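Local structure of alpha-/beta-galactoside alpha-2,3-sialyltransferase (Photobacterium phosphoreum, 2ZWI) at residues I238-N243 with S323-S328; K336-K341 with N359-N364; A12-I17 with K196-D201. The protein probably transfers sialic acid from a CMP-linked donor to galactosides in alpha-2,3 linkage and binds cytidine-5'-monophosphate. All coordinates share one frame; numbering follows the deposited sequence. Where two conformers were deposited one is given.

Interaction 1: residues I238-N243 with S323-S328; sequences IFIGTN and SSVFFS. With C5P (cytidine-5'-monophosphate), chain C.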
loop_
_atom_site.group_PDB
_atom_site.type_symbol
_atom_site.label_atom_id
_atom_site.label_comp_id
_atom_site.label_asym_id
_atom_site.label_seq_id
_atom_site.Cartn_x
_atom_site.Cartn_y
_atom_site.Cartn_z
ATOM N N ILE A 238 -4.626 19.261 1.356
ATOM C CA ILE A 238 -5.520 18.192 0.884
ATOM C C ILE A 238 -6.236 17.517 2.053
ATOM O O ILE A 238 -5.591 17.023 2.990
ATOM C CB ILE A 238 -4.773 17.119 0.053
ATOM C CG1 ILE A 238 -4.093 17.754 -1.167
ATOM C CG2 ILE A 238 -5.741 15.985 -0.368
ATOM C CD1 ILE A 238 -3.312 16.753 -2.034
ATOM N N PHE A 239 -7.572 17.527 1.995
ATOM C CA PHE A 239 -8.399 16.767 2.915
ATOM C C PHE A 239 -8.527 15.353 2.400
ATOM O O PHE A 239 -9.003 15.159 1.277
ATOM C CB PHE A 239 -9.808 17.363 3.030
ATOM C CG PHE A 239 -10.666 16.673 4.060
ATOM C CD1 PHE A 239 -10.629 17.081 5.391
ATOM C CD2 PHE A 239 -11.515 15.620 3.700
ATOM C CE1 PHE A 239 -11.420 16.442 6.359
ATOM C CE2 PHE A 239 -12.301 14.964 4.662
ATOM C CZ PHE A 239 -12.246 15.373 5.990
ATOM N N ILE A 240 -8.106 14.382 3.219
ATOM C CA ILE A 240 -8.193 12.958 2.885
ATOM C C ILE A 240 -9.555 12.405 3.298
ATOM O O ILE A 240 -9.821 12.196 4.474
ATOM C CB ILE A 240 -7.041 12.125 3.552
ATOM C CG1 ILE A 240 -5.659 12.643 3.124
ATOM C CG2 ILE A 240 -7.185 10.605 3.266
ATOM C CD1 ILE A 240 -5.517 12.850 1.621
ATOM N N GLY A 241 -10.413 12.176 2.311
ATOM C CA GLY A 241 -11.748 11.659 2.554
ATOM C C GLY A 241 -11.792 10.163 2.822
ATOM O O GLY A 241 -10.844 9.425 2.520
ATOM N N THR A 242 -12.910 9.717 3.392
ATOM C CA THR A 242 -13.137 8.296 3.597
ATOM C C THR A 242 -14.464 7.890 2.933
ATOM O O THR A 242 -15.048 8.685 2.188
ATOM C CB THR A 242 -13.057 7.906 5.106
ATOM O OG1 THR A 242 -13.066 6.483 5.228
ATOM C CG2 THR A 242 -14.235 8.496 5.904
ATOM N N ASN A 243 -14.929 6.664 3.183
ATOM C CA ASN A 243 -16.237 6.233 2.687
ATOM C C ASN A 243 -17.228 5.944 3.835
ATOM O O ASN A 243 -16.886 6.079 5.025
ATOM C CB ASN A 243 -16.099 5.040 1.718
ATOM C CG ASN A 243 -15.376 3.859 2.338
ATOM O OD1 ASN A 243 -15.690 3.437 3.448
ATOM N ND2 ASN A 243 -14.400 3.318 1.621
ATOM N N SER A 323 -6.809 6.549 7.503
ATOM C CA SER A 323 -6.609 5.994 6.151
ATOM C C SER A 323 -5.202 5.434 5.956
ATOM O O SER A 323 -4.239 5.939 6.533
ATOM C CB SER A 323 -6.841 7.086 5.096
ATOM O OG SER A 323 -6.698 6.589 3.777
ATOM N N SER A 324 -5.090 4.399 5.121
ATOM C CA SER A 324 -3.793 3.900 4.655
ATOM C C SER A 324 -2.937 4.971 3.982
ATOM O O SER A 324 -1.710 4.868 3.990
ATOM C CB SER A 324 -3.976 2.734 3.683
ATOM O OG SER A 324 -4.757 1.710 4.268
ATOM N N VAL A 325 -3.581 5.984 3.399
ATOM C CA VAL A 325 -2.880 7.104 2.730
ATOM C C VAL A 325 -1.775 7.721 3.599
ATOM O O VAL A 325 -0.663 7.971 3.120
ATOM C CB VAL A 325 -3.870 8.226 2.295
ATOM C CG1 VAL A 325 -3.127 9.523 1.944
ATOM C CG2 VAL A 325 -4.710 7.770 1.121
ATOM N N PHE A 326 -2.079 7.951 4.876
ATOM C CA PHE A 326 -1.127 8.584 5.790
ATOM C C PHE A 326 0.129 7.745 6.056
ATOM O O PHE A 326 1.133 8.293 6.492
ATOM C CB PHE A 326 -1.795 8.950 7.124
ATOM C CG PHE A 326 -2.914 9.963 7.005
ATOM C CD1 PHE A 326 -2.641 11.336 6.985
ATOM C CD2 PHE A 326 -4.242 9.545 6.947
ATOM C CE1 PHE A 326 -3.686 12.280 6.900
ATOM C CE2 PHE A 326 -5.286 10.470 6.865
ATOM C CZ PHE A 326 -5.012 11.844 6.833
ATOM N N PHE A 327 0.072 6.432 5.800
ATOM C CA PHE A 327 1.230 5.532 5.976
ATOM C C PHE A 327 2.304 5.679 4.896
ATOM O O PHE A 327 3.484 5.418 5.153
ATOM C CB PHE A 327 0.785 4.068 6.046
ATOM C CG PHE A 327 0.144 3.687 7.352
ATOM C CD1 PHE A 327 0.900 3.104 8.370
ATOM C CD2 PHE A 327 -1.216 3.907 7.568
ATOM C CE1 PHE A 327 0.304 2.754 9.585
ATOM C CE2 PHE A 327 -1.815 3.557 8.787
ATOM C CZ PHE A 327 -1.053 2.981 9.788
ATOM N N SER A 328 1.905 6.073 3.692
ATOM C CA SER A 328 2.868 6.245 2.596
ATOM C C SER A 328 3.235 7.709 2.352
ATOM O O SER A 328 4.149 8.010 1.574
ATOM C CB SER A 328 2.353 5.602 1.309
ATOM O OG SER A 328 1.137 6.188 0.902
HETATM O O3P C5P C . -8.484 4.613 3.603
HETATM P P C5P C . -8.098 3.256 3.155
HETATM O O1P C5P C . -7.213 2.658 4.206
HETATM O O2P C5P C . -9.339 2.493 2.775
HETATM O "O5'" C5P C . -7.207 3.478 1.847
HETATM C "C5'" C5P C . -6.860 2.407 0.973
HETATM C "C4'" C5P C . -6.309 3.021 -0.305
HETATM O "O4'" C5P C . -7.293 3.879 -0.914
HETATM C "C3'" C5P C . -5.131 3.944 -0.027
HETATM O "O3'" C5P C . -3.904 3.227 0.022
HETATM C "C2'" C5P C . -5.158 4.880 -1.207
HETATM O "O2'" C5P C . -4.712 4.206 -2.389
HETATM C "C1'" C5P C . -6.645 5.054 -1.436
HETATM N N1 C5P C . -7.234 6.281 -0.881
HETATM C C2 C5P C . -7.079 7.481 -1.608
HETATM N N3 C5P C . -7.645 8.621 -1.166
HETATM C C4 C5P C . -8.353 8.635 -0.017
HETATM C C5 C5P C . -8.528 7.472 0.722
HETATM C C6 C5P C . -7.950 6.282 0.259
HETATM O O2 C5P C . -6.398 7.500 -2.656
HETATM N N4 C5P C . -8.913 9.801 0.383
#
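The hydroxyl of S323 works in two directions: S323 OG donates to the phosphate oxygen O3P of cytidine-5'-monophosphate at 2.7 Å while accepting V325 N at 3.2 Å, a capping bond at the mouth of the short, weakly bonded helix that follows. A second phosphate oxygen, O1P, is gripped twice by one residue, from S324 OG at 2.6 Å and from S324 N at 2.9 Å, the latter with a nearly straight N-H (164°). Small hydroxyl residues suit this turn because backbone and side chain can serve the same anion, and the start of the helix would probably favour the negative charge there.

The two segments themselves meet through carbon. V325 has CG1 anti to its backbone N (chi1 165°), which turns that methyl to I240, I240 CD1 and V325 CG1 meeting tip to tip at 4.1 Å, and lays CG2 over one face of the cytosine, 3.5 Å from ligand N1. I240 CG2 lies on this same side of the base, above the amino group N4, which is itself fixed by a bond to G241 O. On its other flank I240 slides past F326, with I240 CG1 3.8 Å from F326 CZ. Branched aliphatics thus make a smooth wall for a flat base.

The site occupies the C-terminal ends of adjacent parallel strands 236-240 and 317-321, as expected of a Rossmann-like half of a GT-B enzyme; F305 of helix 305-310 touches both I240 and V325, and M355 of helix 350-357 packs on F326.

Interaction 2: residues K336-K341 with N359-N364; sequences KFIFYK and NIVNRN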
loop_
_atom_site.group_PDB
_atom_site.type_symbol
_atom_site.label_atom_id
_atom_site.label_comp_id
_atom_site.label_asym_id
_atom_site.label_seq_id
_atom_site.Cartn_x
_atom_site.Cartn_y
_atom_site.Cartn_z
ATOM N N LYS A 336 -2.083 17.981 9.793
ATOM C CA LYS A 336 -2.751 18.895 10.717
ATOM C C LYS A 336 -3.693 18.228 11.725
ATOM O O LYS A 336 -3.828 18.706 12.852
ATOM C CB LYS A 336 -3.469 20.028 9.965
ATOM C CG LYS A 336 -2.520 21.006 9.277
ATOM C CD LYS A 336 -3.245 22.268 8.869
ATOM C CE LYS A 336 -2.341 23.223 8.120
ATOM N NZ LYS A 336 -1.233 23.720 8.951
ATOM N N PHE A 337 -4.341 17.135 11.318
ATOM C CA PHE A 337 -5.301 16.408 12.161
ATOM C C PHE A 337 -5.715 15.110 11.468
ATOM O O PHE A 337 -5.712 15.044 10.239
ATOM C CB PHE A 337 -6.552 17.262 12.458
ATOM C CG PHE A 337 -7.256 17.786 11.223
ATOM C CD1 PHE A 337 -8.198 17.005 10.553
ATOM C CD2 PHE A 337 -6.968 19.055 10.727
ATOM C CE1 PHE A 337 -8.841 17.477 9.412
ATOM C CE2 PHE A 337 -7.607 19.536 9.585
ATOM C CZ PHE A 337 -8.547 18.741 8.930
ATOM N N ILE A 338 -6.036 14.077 12.248
ATOM C CA ILE A 338 -6.713 12.892 11.707
ATOM C C ILE A 338 -7.925 12.547 12.569
ATOM O O ILE A 338 -7.818 12.463 13.795
ATOM C CB ILE A 338 -5.792 11.640 11.600
ATOM C CG1 ILE A 338 -4.485 11.953 10.856
ATOM C CG2 ILE A 338 -6.517 10.508 10.880
ATOM C CD1 ILE A 338 -3.547 10.727 10.733
ATOM N N PHE A 339 -9.077 12.371 11.925
ATOM C CA PHE A 339 -10.284 11.926 12.614
ATOM C C PHE A 339 -10.502 10.446 12.415
ATOM O O PHE A 339 -10.360 9.921 11.307
ATOM C CB PHE A 339 -11.529 12.691 12.163
ATOM C CG PHE A 339 -11.688 14.029 12.830
ATOM C CD1 PHE A 339 -12.650 14.218 13.824
ATOM C CD2 PHE A 339 -10.858 15.094 12.484
ATOM C CE1 PHE A 339 -12.788 15.455 14.456
ATOM C CE2 PHE A 339 -10.984 16.324 13.115
ATOM C CZ PHE A 339 -11.953 16.511 14.095
ATOM N N TYR A 340 -10.866 9.793 13.505
ATOM C CA TYR A 340 -11.121 8.365 13.509
ATOM C C TYR A 340 -12.544 8.075 13.991
ATOM O O TYR A 340 -13.058 8.751 14.883
ATOM C CB TYR A 340 -10.132 7.670 14.442
ATOM C CG TYR A 340 -8.669 7.860 14.095
ATOM C CD1 TYR A 340 -7.948 8.952 14.587
ATOM C CD2 TYR A 340 -8.003 6.940 13.274
ATOM C CE1 TYR A 340 -6.590 9.117 14.279
ATOM C CE2 TYR A 340 -6.655 7.097 12.961
ATOM C CZ TYR A 340 -5.955 8.183 13.470
ATOM O OH TYR A 340 -4.617 8.336 13.171
ATOM N N LYS A 341 -13.170 7.065 13.392
ATOM C CA LYS A 341 -14.379 6.462 13.941
ATOM C C LYS A 341 -13.884 5.543 15.048
ATOM O O LYS A 341 -13.234 4.518 14.774
ATOM C CB LYS A 341 -15.108 5.667 12.851
ATOM C CG LYS A 341 -16.280 4.806 13.312
ATOM C CD LYS A 341 -16.449 3.647 12.337
ATOM C CE LYS A 341 -17.684 2.799 12.614
ATOM N NZ LYS A 341 -17.857 1.781 11.517
ATOM N N ASN A 359 4.888 8.169 14.445
ATOM C CA ASN A 359 4.947 9.623 14.288
ATOM C C ASN A 359 4.297 10.107 12.992
ATOM O O ASN A 359 4.738 11.079 12.388
ATOM C CB ASN A 359 6.395 10.126 14.424
ATOM C CG ASN A 359 7.034 9.683 15.718
ATOM O OD1 ASN A 359 6.768 10.248 16.779
ATOM N ND2 ASN A 359 7.878 8.659 15.646
ATOM N N ILE A 360 3.251 9.401 12.570
ATOM C CA ILE A 360 2.435 9.806 11.431
ATOM C C ILE A 360 1.575 11.008 11.850
ATOM O O ILE A 360 1.275 11.893 11.048
ATOM C CB ILE A 360 1.562 8.617 10.925
ATOM C CG1 ILE A 360 2.457 7.577 10.221
ATOM C CG2 ILE A 360 0.455 9.105 9.985
ATOM C CD1 ILE A 360 1.796 6.227 9.987
ATOM N N VAL A 361 1.198 11.019 13.125
ATOM C CA VAL A 361 0.340 12.047 13.690
ATOM C C VAL A 361 0.737 12.277 15.143
ATOM O O VAL A 361 1.025 11.325 15.879
ATOM C CB VAL A 361 -1.167 11.641 13.572
ATOM C CG1 VAL A 361 -1.465 10.339 14.340
ATOM C CG2 VAL A 361 -2.112 12.791 13.985
ATOM N N ASN A 362 0.794 13.552 15.532
ATOM C CA ASN A 362 0.968 13.947 16.928
ATOM C C ASN A 362 -0.240 13.463 17.728
ATOM O O ASN A 362 -1.374 13.572 17.256
ATOM C CB ASN A 362 1.088 15.475 17.011
ATOM C CG ASN A 362 1.653 15.963 18.337
ATOM O OD1 ASN A 362 2.788 16.428 18.404
ATOM N ND2 ASN A 362 0.859 15.879 19.390
ATOM N N ARG A 363 0.006 12.933 18.923
ATOM C CA ARG A 363 -1.047 12.492 19.840
ATOM C C ARG A 363 -2.098 13.590 20.092
ATOM O O ARG A 363 -3.286 13.303 20.243
ATOM C CB ARG A 363 -0.418 12.022 21.167
ATOM C CG ARG A 363 -1.410 11.501 22.214
ATOM C CD ARG A 363 -0.701 11.086 23.513
ATOM N NE ARG A 363 -0.352 9.663 23.521
ATOM C CZ ARG A 363 0.814 9.158 23.127
ATOM N NH1 ARG A 363 1.780 9.958 22.671
ATOM N NH2 ARG A 363 1.007 7.842 23.182
ATOM N N ASN A 364 -1.648 14.841 20.126
ATOM C CA ASN A 364 -2.531 15.994 20.275
ATOM C C ASN A 364 -3.396 16.332 19.050
ATOM O O ASN A 364 -4.337 17.113 19.165
ATOM C CB ASN A 364 -1.730 17.233 20.683
ATOM C CG ASN A 364 -1.188 17.138 22.097
ATOM O OD1 ASN A 364 -1.700 16.381 22.934
ATOM N ND2 ASN A 364 -0.144 17.906 22.371
#
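Apolar packing of I338 against V361 carries this contact. The two branched side chains meet at a slant: I338 CD1 lies 3.8 Å from V361 CB, facing its C-H side, with the two methyls on its flanks, and I338 CG1 is 4.0 Å from V361 CG2. With chi1 at 61°, V361 puts CG1 between its backbone N and carbonyl carbon and so spreads both methyls across the strand's side chains. I360 adds a looser touch, its CG2 4.4 Å from I338 CD1. Beta-branched residues fit well here, since they are stiff and present wide, rounded surfaces.

The aromatic part belongs to Y340, two residues along the strand. I338 CG2 rests on one face of its ring, 3.5 Å above the plane and toward the rim, while Y340 OH ends 3.9 Å from V361 CG1. That hydroxyl is buried without a polar partner in the model.

The backbone frames the contact: N359 ends the preceding helix in a Schellman motif with positive phi (56°), and I338 pairs by backbone bonds with D365 and K367. Strand 334-340, helix 350-357 and strand 366-368 form a beta-alpha-beta crossover between neighbouring parallel strands, the repeating motif of Rossmann-like domains, with the contact joining its first strand to the loop between the helix and the second strand.

Interaction 3: residues A12-I17 with K196-D201; sequences ATLPTI and KQMKWD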
loop_
_atom_site.group_PDB
_atom_site.type_symbol
_atom_site.label_atom_id
_atom_site.label_comp_id
_atom_site.label_asym_id
_atom_site.label_seq_id
_atom_site.Cartn_x
_atom_site.Cartn_y
_atom_site.Cartn_z
ATOM N N ALA A 12 -5.204 -4.770 -4.421
ATOM C CA ALA A 12 -5.404 -3.398 -3.945
ATOM C C ALA A 12 -4.793 -2.394 -4.921
ATOM O O ALA A 12 -4.892 -2.580 -6.137
ATOM C CB ALA A 12 -4.803 -3.242 -2.552
ATOM N N THR A 13 -4.157 -1.337 -4.405
ATOM C CA THR A 13 -3.497 -0.367 -5.287
ATOM C C THR A 13 -2.033 -0.101 -4.939
ATOM O O THR A 13 -1.226 0.113 -5.847
ATOM C CB THR A 13 -4.240 0.988 -5.360
ATOM O OG1 THR A 13 -4.604 1.388 -4.045
ATOM C CG2 THR A 13 -5.496 0.872 -6.197
ATOM N N LEU A 14 -1.704 -0.089 -3.642
ATOM C CA LEU A 14 -0.358 0.279 -3.193
ATOM C C LEU A 14 0.694 -0.687 -3.740
ATOM O O LEU A 14 1.656 -0.234 -4.359
ATOM C CB LEU A 14 -0.269 0.418 -1.664
ATOM C CG LEU A 14 1.123 0.379 -0.995
ATOM C CD1 LEU A 14 1.991 1.563 -1.370
ATOM C CD2 LEU A 14 0.970 0.288 0.520
ATOM N N PRO A 15 0.519 -2.014 -3.530
ATOM C CA PRO A 15 1.486 -2.937 -4.151
ATOM C C PRO A 15 1.582 -2.808 -5.675
ATOM O O PRO A 15 2.661 -2.951 -6.223
ATOM C CB PRO A 15 0.972 -4.326 -3.742
ATOM C CG PRO A 15 0.214 -4.076 -2.458
ATOM C CD PRO A 15 -0.469 -2.743 -2.706
ATOM N N THR A 16 0.465 -2.528 -6.347
ATOM C CA THR A 16 0.474 -2.384 -7.789
ATOM C C THR A 16 1.356 -1.207 -8.182
ATOM O O THR A 16 2.221 -1.349 -9.038
ATOM C CB THR A 16 -0.949 -2.202 -8.362
ATOM O OG1 THR A 16 -1.713 -3.397 -8.146
ATOM C CG2 THR A 16 -0.897 -1.893 -9.843
ATOM N N ILE A 17 1.142 -0.060 -7.537
ATOM C CA ILE A 17 1.872 1.174 -7.859
ATOM C C ILE A 17 3.380 1.008 -7.614
ATOM O O ILE A 17 4.202 1.422 -8.439
ATOM C CB ILE A 17 1.301 2.401 -7.063
ATOM C CG1 ILE A 17 -0.185 2.656 -7.399
ATOM C CG2 ILE A 17 2.159 3.648 -7.256
ATOM C CD1 ILE A 17 -0.475 3.123 -8.820
ATOM N N LYS A 196 12.904 -4.183 3.271
ATOM C CA LYS A 196 13.206 -2.943 2.550
ATOM C C LYS A 196 12.162 -1.898 2.912
ATOM O O LYS A 196 10.984 -2.222 3.027
ATOM C CB LYS A 196 13.166 -3.153 1.034
ATOM C CG LYS A 196 14.425 -3.768 0.454
ATOM C CD LYS A 196 14.339 -3.931 -1.039
ATOM C CE LYS A 196 15.600 -4.601 -1.558
ATOM N NZ LYS A 196 15.560 -4.729 -3.025
ATOM N N GLN A 197 12.615 -0.661 3.112
ATOM C CA GLN A 197 11.734 0.502 3.241
ATOM C C GLN A 197 11.228 0.879 1.854
ATOM O O GLN A 197 12.027 1.092 0.940
ATOM C CB GLN A 197 12.487 1.683 3.887
ATOM C CG GLN A 197 11.739 3.032 3.850
ATOM C CD GLN A 197 10.390 2.953 4.525
ATOM O OE1 GLN A 197 10.271 2.452 5.645
ATOM N NE2 GLN A 197 9.356 3.405 3.833
ATOM N N MET A 198 9.905 0.935 1.685
ATOM C CA MET A 198 9.331 1.424 0.426
ATOM C C MET A 198 9.866 2.816 0.120
ATOM O O MET A 198 9.851 3.702 0.993
ATOM C CB MET A 198 7.806 1.472 0.468
ATOM C CG MET A 198 7.134 0.146 0.213
ATOM S SD MET A 198 5.351 0.361 0.192
ATOM C CE MET A 198 4.773 -1.321 0.113
ATOM N N LYS A 199 10.359 2.992 -1.106
ATOM C CA LYS A 199 10.874 4.285 -1.563
ATOM C C LYS A 199 9.877 5.008 -2.464
ATOM O O LYS A 199 9.079 4.376 -3.167
ATOM C CB LYS A 199 12.222 4.126 -2.278
ATOM C CG LYS A 199 13.295 3.456 -1.420
ATOM C CD LYS A 199 13.532 4.168 -0.083
ATOM C CE LYS A 199 14.335 5.447 -0.258
ATOM N NZ LYS A 199 14.966 5.853 1.029
ATOM N N TRP A 200 9.929 6.336 -2.437
ATOM C CA TRP A 200 8.968 7.163 -3.160
ATOM C C TRP A 200 9.645 8.268 -3.987
ATOM O O TRP A 200 8.979 9.150 -4.548
ATOM C CB TRP A 200 7.935 7.749 -2.182
ATOM C CG TRP A 200 7.086 6.681 -1.478
ATOM C CD1 TRP A 200 7.261 6.192 -0.212
ATOM C CD2 TRP A 200 5.946 5.986 -2.017
ATOM N NE1 TRP A 200 6.305 5.239 0.069
ATOM C CE2 TRP A 200 5.488 5.092 -1.019
ATOM C CE3 TRP A 200 5.265 6.039 -3.240
ATOM C CZ2 TRP A 200 4.390 4.250 -1.210
ATOM C CZ3 TRP A 200 4.170 5.190 -3.439
ATOM C CH2 TRP A 200 3.737 4.318 -2.418
ATOM N N ASP A 201 10.964 8.190 -4.091
ATOM C CA ASP A 201 11.759 9.231 -4.753
ATOM C C ASP A 201 12.338 8.744 -6.079
ATOM O O ASP A 201 13.346 9.271 -6.549
ATOM C CB ASP A 201 12.883 9.696 -3.819
ATOM C CG ASP A 201 13.819 8.562 -3.411
ATOM O OD1 ASP A 201 13.586 7.391 -3.794
ATOM O OD2 ASP A 201 14.809 8.843 -2.701
#
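With CG anti to the backbone N (chi1 162°), L14 swings the end of its side chain over from the first turn of its helix, carrying CD1 to both M198 and W200, and CD2 to M198. M198 answers with a chain extended beyond CG (chi3 -172°), so that sulfur and methyl arrive at the leucine's tip: M198 SD is 3.9 Å from L14 CD1, and M198 CE 4.1 Å from L14 CD2. W200 crosses the leucine at about a right angle and offers the edge of its six-membered ring; L14 CD1 lies near the ring plane, 3.4 Å from W200 CH2 and 3.6 Å from CZ2, a close fit. A compact forked leucine can meet both partners at once, and a long, unbranched methionine can reach its tip.

Polar bonds hold the M198 backbone. Q197 NE2 donates to M198 O at 2.9 Å, in the carbonyl plane on a lone pair, and also to L173 O, while Q197 OE1 accepts from A175 N, tying the end of the strand to the loop after strand 168-172.

Here the start of helix 14-26, whose T13 makes a weak bond to the ribose O2' of the nucleotide, packs on the chain leaving edge strand 195-197, and beyond it W200 leans on E306, I309 and M310 of helix 305-310.

Following the chain from the N terminus, interaction 3 opens first and closes at 196-201, a loop of 178 residues that takes in most of the seven-stranded parallel sheet. Interaction 1 then opens at 238 and closes at 323-328, and interaction 2 spans the short return from 336-341 to 359-364. The three loops run in series, none nested or crossed. Interactions 1 and 2 share the six-stranded sheet and abut directly, F326 touching both I338 and I360. Interaction 3 meets interaction 1 through W200, whose CZ2 lies 3.5 Å from S328 CB, linking the two halves beside the nucleotide; interactions 2 and 3 do not touch.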